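Long-range contact in type III Pentaketide Synthase (Neurospora crassa, PDB 3EUO), which is a type III pentaketide synthase of the chalcone and stilbene synthase family, probably acting as an acyltransferase in polyketide assembly: residues N43-G55 against S320-S332. Residues are numbered along the deposited sequence; the frame is centred on the assembly and turned at random.
Sequences NRYTGIDQRSSIG and SYDRYINHGNSSS
With CG anti to the backbone N (chi1 180°), the phenol of Tyr324 swings off helix 318-327 against Ile48, whose CG1 lies beside its own backbone N (chi1 -58°) and is thereby set over one ring face. CG1 sits 3.8 Å from the ring centroid in a CH-pi contact displaced from the ring centre, while CD1 rests near CE1 and the two side chains lie nearly perpendicular. At the ring edge Tyr324 OH donates to Thr46 O (2.7 Å), approaching from above the carbonyl plane. A leucine in place of Tyr324 would probably leave that carbonyl without its hydroxyl donor and Ile48 without a flat surface to rest on.

The last turn of the helix then meets the loop that runs into strand 51-53, tying the C-terminal half of this thiolase-like fold to its N-terminal half. Ile325 O accepts two successive amides, Asp49 N (2.8 Å) and, from farther off, Gln50 N. Ser52 N reaches His327 O (3.2 Å), which also bonds Ser202. The imidazole returns the link: His327 ND1 donates to Ser52 OG (2.9 Å) with an N-H...O angle of 167°, the oxygen lying in the plane of the imidazole. Two waters donate to Asn326 O, one also bonding Gln50 OE1 and the other Ser52 OG. Gly328 leaves the helical backbone with positive phi, where a CB would run into Arg51 CG, and its CA lies 3.9 Å from Ile48 CG2.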
ATOM      1  N   ASN A  43       4.065   1.146 -31.804  1.00 14.57           N
ATOM      2  CA  ASN A  43       3.548  -0.168 -31.442  1.00 14.82           C
ATOM      3  C   ASN A  43       4.260  -1.316 -32.147  1.00 15.00           C
ATOM      4  O   ASN A  43       4.341  -2.424 -31.615  1.00 15.56           O
ATOM      5  CB  ASN A  43       2.051  -0.234 -31.747  1.00 14.82           C
ATOM      6  CG  ASN A  43       1.413  -1.529 -31.283  1.00 14.96           C
ATOM      7  OD1 ASN A  43       1.678  -2.008 -30.187  1.00 14.69           O
ATOM      8  ND2 ASN A  43       0.549  -2.093 -32.120  1.00 14.31           N
ATOM      9  N   ARG A  44       4.776  -1.053 -33.344  1.00 15.27           N
ATOM     10  CA  ARG A  44       5.458  -2.090 -34.099  1.00 15.83           C
ATOM     11  C   ARG A  44       6.988  -2.031 -34.003  1.00 15.99           C
ATOM     12  O   ARG A  44       7.682  -2.856 -34.597  1.00 16.60           O
ATOM     13  CB  ARG A  44       4.947  -2.105 -35.549  1.00 16.12           C
ATOM     14  CG  ARG A  44       3.548  -2.709 -35.620  1.00 16.29           C
ATOM     15  CD  ARG A  44       2.792  -2.377 -36.872  1.00 18.30           C
ATOM     16  NE  ARG A  44       1.404  -2.814 -36.733  1.00 17.50           N
ATOM     17  CZ  ARG A  44       0.951  -4.019 -37.061  1.00 16.83           C
ATOM     18  NH1 ARG A  44       1.765  -4.938 -37.576  1.00 16.75           N
ATOM     19  NH2 ARG A  44      -0.331  -4.306 -36.886  1.00 16.72           N
ATOM     20  N   TYR A  45       7.496  -1.065 -33.240  1.00 16.24           N
ATOM     21  CA  TYR A  45       8.934  -0.881 -33.044  1.00 16.70           C
ATOM     22  C   TYR A  45       9.405  -1.472 -31.711  1.00 16.15           C
ATOM     23  O   TYR A  45      10.596  -1.410 -31.388  1.00 16.89           O
ATOM     24  CB  TYR A  45       9.317   0.614 -33.038  1.00 17.51           C
ATOM     25  CG  TYR A  45       8.880   1.466 -34.204  1.00 18.72           C
ATOM     26  CD1 TYR A  45       8.724   0.932 -35.483  1.00 19.24           C
ATOM     27  CD2 TYR A  45       8.677   2.838 -34.028  1.00 19.96           C
ATOM     28  CE1 TYR A  45       8.341   1.741 -36.560  1.00 19.61           C
ATOM     29  CE2 TYR A  45       8.285   3.649 -35.088  1.00 19.98           C
ATOM     30  CZ  TYR A  45       8.123   3.098 -36.351  1.00 20.07           C
ATOM     31  OH  TYR A  45       7.750   3.904 -37.405  1.00 20.15           O
ATOM     32  N   THR A  46       8.476  -2.020 -30.929  1.00 15.72           N
ATOM     33  CA  THR A  46       8.778  -2.419 -29.545  1.00 14.75           C
ATOM     34  C   THR A  46       9.542  -3.732 -29.416  1.00 14.82           C
ATOM     35  O   THR A  46      10.270  -3.929 -28.436  1.00 14.81           O
ATOM     36  CB  THR A  46       7.506  -2.604 -28.707  1.00 14.90           C
ATOM     37  OG1 THR A  46       6.701  -3.628 -29.305  1.00 14.51           O
ATOM     38  CG2 THR A  46       6.718  -1.298 -28.586  1.00 13.24           C
ATOM     39  N   GLY A  47       9.348  -4.634 -30.374  1.00 14.59           N
ATOM     40  CA  GLY A  47       9.887  -5.994 -30.277  1.00 14.93           C
ATOM     41  C   GLY A  47       8.988  -6.946 -29.493  1.00 15.19           C
ATOM     42  O   GLY A  47       9.374  -8.094 -29.214  1.00 15.74           O
ATOM     43  N   ILE A  48       7.792  -6.477 -29.134  1.00 14.42           N
ATOM     44  CA  ILE A  48       6.810  -7.318 -28.442  1.00 14.15           C
ATOM     45  C   ILE A  48       5.956  -8.023 -29.473  1.00 14.74           C
ATOM     46  O   ILE A  48       5.242  -7.384 -30.250  1.00 15.20           O
ATOM     47  CB  ILE A  48       5.893  -6.512 -27.487  1.00 13.92           C
ATOM     48  CG1 ILE A  48       6.722  -5.757 -26.441  1.00 13.89           C
ATOM     49  CG2 ILE A  48       4.887  -7.448 -26.803  1.00 13.73           C
ATOM     50  CD1 ILE A  48       5.918  -4.760 -25.582  1.00 13.61           C
ATOM     51  N   ASP A  49       6.037  -9.346 -29.477  1.00 15.17           N
ATOM     52  CA  ASP A  49       5.255 -10.161 -30.386  1.00 16.16           C
ATOM     53  C   ASP A  49       3.780 -10.234 -29.959  1.00 15.95           C
ATOM     54  O   ASP A  49       2.872 -10.104 -30.786  1.00 16.13           O
ATOM     55  CB  ASP A  49       5.864 -11.569 -30.455  1.00 16.29           C
ATOM     56  CG  ASP A  49       5.294 -12.402 -31.583  1.00 18.34           C
ATOM     57  OD1 ASP A  49       5.207 -11.890 -32.724  1.00 21.58           O
ATOM     58  OD2 ASP A  49       4.951 -13.578 -31.326  1.00 19.65           O
ATOM     59  N   GLN A  50       3.555 -10.461 -28.668  1.00 16.23           N
ATOM     60  CA  GLN A  50       2.213 -10.628 -28.114  1.00 16.44           C
ATOM     61  C   GLN A  50       2.144 -10.096 -26.696  1.00 15.84           C
ATOM     62  O   GLN A  50       3.104 -10.221 -25.942  1.00 15.10           O
ATOM     63  CB  GLN A  50       1.814 -12.102 -28.100  1.00 17.32           C
ATOM     64  CG  GLN A  50       1.506 -12.677 -29.472  1.00 20.58           C
ATOM     65  CD  GLN A  50       0.754 -13.978 -29.392  1.00 25.65           C
ATOM     66  OE1 GLN A  50       1.169 -14.913 -28.699  1.00 27.72           O
ATOM     67  NE2 GLN A  50      -0.365 -14.053 -30.105  1.00 27.39           N
ATOM     68  N   ARG A  51       1.002  -9.503 -26.351  1.00 15.34           N
ATOM     69  CA  ARG A  51       0.743  -9.048 -24.985  1.00 14.85           C
ATOM     70  C   ARG A  51      -0.379  -9.880 -24.372  1.00 14.67           C
ATOM     71  O   ARG A  51      -1.401 -10.132 -25.006  1.00 14.75           O
ATOM     72  CB  ARG A  51       0.360  -7.569 -24.947  1.00 14.75           C
ATOM     73  CG  ARG A  51       1.453  -6.588 -25.354  1.00 14.48           C
ATOM     74  CD  ARG A  51       0.924  -5.142 -25.372  1.00 15.23           C
ATOM     75  NE  ARG A  51      -0.218  -4.990 -26.274  1.00 14.86           N
ATOM     76  CZ  ARG A  51      -1.487  -4.846 -25.890  1.00 16.50           C
ATOM     77  NH1 ARG A  51      -1.812  -4.815 -24.595  1.00 16.17           N
ATOM     78  NH2 ARG A  51      -2.442  -4.735 -26.807  1.00 15.55           N
ATOM     79  N   SER A  52      -0.179 -10.306 -23.134  1.00 14.86           N
ATOM     80  CA  SER A  52      -1.175 -11.087 -22.415  1.00 15.13           C
ATOM     81  C   SER A  52      -2.300 -10.175 -21.940  1.00 15.07           C
ATOM     82  O   SER A  52      -2.038  -9.076 -21.459  1.00 15.31           O
ATOM     83  CB  SER A  52      -0.519 -11.784 -21.229  1.00 15.60           C
ATOM     84  OG  SER A  52       0.328 -12.837 -21.688  1.00 17.86           O
ATOM     85  N   SER A  53      -3.542 -10.635 -22.085  1.00 14.85           N
ATOM     86  CA  SER A  53      -4.716  -9.828 -21.730  1.00 14.51           C
ATOM     87  C   SER A  53      -5.876 -10.651 -21.187  1.00 14.47           C
ATOM     88  O   SER A  53      -6.102 -11.794 -21.607  1.00 13.94           O
ATOM     89  CB  SER A  53      -5.187  -9.020 -22.940  1.00 14.57           C
ATOM     90  OG  SER A  53      -6.311  -8.217 -22.633  1.00 15.32           O
ATOM     91  N   ILE A  54      -6.616 -10.050 -20.258  1.00 14.64           N
ATOM     92  CA  ILE A  54      -7.852 -10.641 -19.740  1.00 14.69           C
ATOM     93  C   ILE A  54      -8.934 -10.772 -20.817  1.00 15.05           C
ATOM     94  O   ILE A  54      -9.895 -11.524 -20.645  1.00 14.77           O
ATOM     95  CB  ILE A  54      -8.425  -9.851 -18.537  1.00 15.01           C
ATOM     96  CG1 ILE A  54      -8.730  -8.395 -18.919  1.00 15.13           C
ATOM     97  CG2 ILE A  54      -7.494  -9.940 -17.340  1.00 13.55           C
ATOM     98  CD1 ILE A  54     -10.172  -8.154 -19.359  1.00 17.55           C
ATOM     99  N   GLY A  55      -8.780 -10.037 -21.913  1.00 15.83           N
ATOM    100  CA  GLY A  55      -9.776 -10.070 -22.987  1.00 16.76           C
ATOM    101  C   GLY A  55      -9.209  -9.894 -24.383  1.00 17.46           C
ATOM    102  O   GLY A  55      -8.018  -9.635 -24.570  1.00 17.37           O
ATOM    103  N   SER A 320      14.223 -12.421 -19.339  1.00 14.25           N
ATOM    104  CA  SER A 320      13.644 -11.083 -19.490  1.00 14.29           C
ATOM    105  C   SER A 320      13.176 -10.885 -20.923  1.00 14.69           C
ATOM    106  O   SER A 320      12.064 -10.428 -21.155  1.00 14.91           O
ATOM    107  CB  SER A 320      14.663 -10.013 -19.118  1.00 14.40           C
ATOM    108  OG  SER A 320      15.037 -10.119 -17.756  1.00 14.93           O
ATOM    109  N   TYR A 321      14.027 -11.248 -21.880  1.00 14.87           N
ATOM    110  CA  TYR A 321      13.641 -11.260 -23.291  1.00 15.85           C
ATOM    111  C   TYR A 321      12.448 -12.162 -23.577  1.00 15.90           C
ATOM    112  O   TYR A 321      11.545 -11.773 -24.321  1.00 15.84           O
ATOM    113  CB  TYR A 321      14.832 -11.643 -24.176  1.00 16.49           C
ATOM    114  CG  TYR A 321      15.668 -10.445 -24.548  1.00 17.21           C
ATOM    115  CD1 TYR A 321      16.877 -10.186 -23.907  1.00 17.91           C
ATOM    116  CD2 TYR A 321      15.238  -9.552 -25.531  1.00 17.79           C
ATOM    117  CE1 TYR A 321      17.645  -9.074 -24.244  1.00 18.92           C
ATOM    118  CE2 TYR A 321      15.996  -8.439 -25.878  1.00 19.31           C
ATOM    119  CZ  TYR A 321      17.199  -8.205 -25.229  1.00 19.30           C
ATOM    120  OH  TYR A 321      17.950  -7.102 -25.569  1.00 19.87           O
ATOM    121  N   ASP A 322      12.453 -13.360 -22.998  1.00 15.94           N
ATOM    122  CA  ASP A 322      11.386 -14.330 -23.205  1.00 16.20           C
ATOM    123  C   ASP A 322      10.034 -13.779 -22.758  1.00 16.19           C
ATOM    124  O   ASP A 322       9.042 -13.893 -23.480  1.00 16.32           O
ATOM    125  CB  ASP A 322      11.693 -15.630 -22.454  1.00 16.54           C
ATOM    126  CG  ASP A 322      10.633 -16.685 -22.672  1.00 17.30           C
ATOM    127  OD1 ASP A 322      10.760 -17.454 -23.646  1.00 19.15           O
ATOM    128  OD2 ASP A 322       9.675 -16.752 -21.867  1.00 17.87           O
ATOM    129  N   ARG A 323      10.008 -13.196 -21.562  1.00 16.15           N
ATOM    130  CA  ARG A 323       8.794 -12.568 -21.025  1.00 16.22           C
ATOM    131  C   ARG A 323       8.337 -11.384 -21.875  1.00 15.57           C
ATOM    132  O   ARG A 323       7.172 -11.285 -22.256  1.00 15.65           O
ATOM    133  CB  ARG A 323       9.032 -12.114 -19.583  1.00 16.92           C
ATOM    134  CG  ARG A 323       8.449 -13.046 -18.542  1.00 19.03           C
ATOM    135  CD  ARG A 323       9.077 -14.428 -18.578  1.00 23.70           C
ATOM    136  NE  ARG A 323       8.114 -15.394 -18.064  1.00 29.94           N
ATOM    137  CZ  ARG A 323       7.374 -16.201 -18.815  1.00 30.19           C
ATOM    138  NH1 ARG A 323       7.498 -16.206 -20.136  1.00 31.78           N
ATOM    139  NH2 ARG A 323       6.520 -17.021 -18.232  1.00 32.77           N
ATOM    140  N   TYR A 324       9.278 -10.507 -22.193  1.00 15.23           N
ATOM    141  CA  TYR A 324       8.985  -9.285 -22.913  1.00 15.05           C
ATOM    142  C   TYR A 324       8.403  -9.559 -24.302  1.00 14.84           C
ATOM    143  O   TYR A 324       7.365  -9.002 -24.677  1.00 14.33           O
ATOM    144  CB  TYR A 324      10.257  -8.451 -23.023  1.00 15.24           C
ATOM    145  CG  TYR A 324      10.079  -7.144 -23.757  1.00 15.78           C
ATOM    146  CD1 TYR A 324       9.399  -6.074 -23.171  1.00 16.46           C
ATOM    147  CD2 TYR A 324      10.599  -6.979 -25.030  1.00 15.76           C
ATOM    148  CE1 TYR A 324       9.246  -4.864 -23.858  1.00 17.08           C
ATOM    149  CE2 TYR A 324      10.444  -5.780 -25.727  1.00 16.51           C
ATOM    150  CZ  TYR A 324       9.772  -4.737 -25.138  1.00 16.19           C
ATOM    151  OH  TYR A 324       9.633  -3.564 -25.832  1.00 17.05           O
ATOM    152  N   ILE A 325       9.069 -10.433 -25.054  1.00 14.14           N
ATOM    153  CA  ILE A 325       8.642 -10.725 -26.418  1.00 14.41           C
ATOM    154  C   ILE A 325       7.285 -11.420 -26.458  1.00 14.20           C
ATOM    155  O   ILE A 325       6.432 -11.069 -27.275  1.00 14.43           O
ATOM    156  CB  ILE A 325       9.706 -11.553 -27.190  1.00 14.14           C
ATOM    157  CG1 ILE A 325      10.978 -10.719 -27.379  1.00 15.02           C
ATOM    158  CG2 ILE A 325       9.160 -11.999 -28.555  1.00 14.53           C
ATOM    159  CD1 ILE A 325      12.174 -11.499 -27.933  1.00 14.92           C
ATOM    160  N   ASN A 326       7.084 -12.393 -25.573  1.00 14.16           N
ATOM    161  CA  ASN A 326       5.913 -13.242 -25.631  1.00 14.51           C
ATOM    162  C   ASN A 326       4.720 -12.801 -24.786  1.00 14.30           C
ATOM    163  O   ASN A 326       3.610 -13.303 -24.984  1.00 14.17           O
ATOM    164  CB  ASN A 326       6.318 -14.679 -25.296  1.00 15.14           C
ATOM    165  CG  ASN A 326       7.334 -15.221 -26.277  1.00 16.81           C
ATOM    166  OD1 ASN A 326       8.504 -15.402 -25.943  1.00 20.66           O
ATOM    167  ND2 ASN A 326       6.903 -15.437 -27.518  1.00 15.96           N
ATOM    168  N   HIS A 327       4.942 -11.855 -23.870  1.00 13.58           N
ATOM    169  CA  HIS A 327       3.877 -11.422 -22.950  1.00 13.70           C
ATOM    170  C   HIS A 327       3.787  -9.917 -22.733  1.00 13.46           C
ATOM    171  O   HIS A 327       2.769  -9.424 -22.237  1.00 13.79           O
ATOM    172  CB  HIS A 327       4.025 -12.120 -21.592  1.00 13.85           C
ATOM    173  CG  HIS A 327       3.998 -13.613 -21.680  1.00 14.86           C
ATOM    174  ND1 HIS A 327       2.826 -14.335 -21.703  1.00 16.47           N
ATOM    175  CD2 HIS A 327       5.001 -14.517 -21.774  1.00 16.57           C
ATOM    176  CE1 HIS A 327       3.106 -15.623 -21.793  1.00 17.13           C
ATOM    177  NE2 HIS A 327       4.420 -15.759 -21.840  1.00 17.24           N
ATOM    178  N   GLY A 328       4.841  -9.182 -23.080  1.00 13.10           N
ATOM    179  CA  GLY A 328       4.832  -7.731 -22.876  1.00 12.82           C
ATOM    180  C   GLY A 328       5.234  -7.360 -21.457  1.00 13.02           C
ATOM    181  O   GLY A 328       5.693  -8.204 -20.693  1.00 12.87           O
ATOM    182  N   ASN A 329       5.042  -6.090 -21.113  1.00 12.58           N
ATOM    183  CA  ASN A 329       5.389  -5.559 -19.795  1.00 12.67           C
ATOM    184  C   ASN A 329       4.163  -5.625 -18.880  1.00 12.75           C
ATOM    185  O   ASN A 329       3.232  -4.834 -19.027  1.00 12.55           O
ATOM    186  CB  ASN A 329       5.901  -4.111 -19.957  1.00 12.41           C
ATOM    187  CG  ASN A 329       6.162  -3.398 -18.631  1.00 13.66           C
ATOM    188  OD1 ASN A 329       5.886  -3.918 -17.556  1.00 15.52           O
ATOM    189  ND2 ASN A 329       6.685  -2.175 -18.718  1.00 13.77           N
ATOM    190  N   SER A 330       4.171  -6.567 -17.935  1.00 12.99           N
ATOM    191  CA  SER A 330       3.038  -6.760 -17.021  1.00 13.00           C
ATOM    192  C   SER A 330       3.239  -6.001 -15.707  1.00 13.26           C
ATOM    193  O   SER A 330       2.761  -6.436 -14.656  1.00 12.76           O
ATOM    194  CB  SER A 330       2.804  -8.255 -16.746  1.00 13.29           C
ATOM    195  OG  SER A 330       2.602  -8.974 -17.952  1.00 14.23           O
ATOM    196  N   SER A 331       3.936  -4.864 -15.790  1.00 13.02           N
ATOM    197  CA  SER A 331       4.230  -4.013 -14.633  1.00 13.04           C
ATOM    198  C   SER A 331       4.823  -4.839 -13.474  1.00 12.81           C
ATOM    199  O   SER A 331       5.729  -5.646 -13.704  1.00 12.86           O
ATOM    200  CB  SER A 331       2.988  -3.199 -14.243  1.00 13.04           C
ATOM    201  OG  SER A 331       3.246  -2.339 -13.150  1.00 12.77           O
ATOM    202  N   SER A 332       4.310  -4.680 -12.254  1.00 12.66           N
ATOM    203  CA  SER A 332       4.911  -5.325 -11.078  1.00 12.82           C
ATOM    204  C   SER A 332       4.931  -6.861 -11.120  1.00 12.69           C
ATOM    205  O   SER A 332       5.717  -7.485 -10.405  1.00 12.65           O
ATOM    206  CB  SER A 332       4.208  -4.872  -9.791  1.00 13.17           C
ATOM    207  OG  SER A 332       2.904  -5.423  -9.713  1.00 13.78           O
TER
HETATM  208  O   HOH W   1       2.744 -15.540 -26.270  1.00 45.91           O
HETATM  209  O   HOH W   2       0.705 -13.272 -24.585  1.00 21.65           O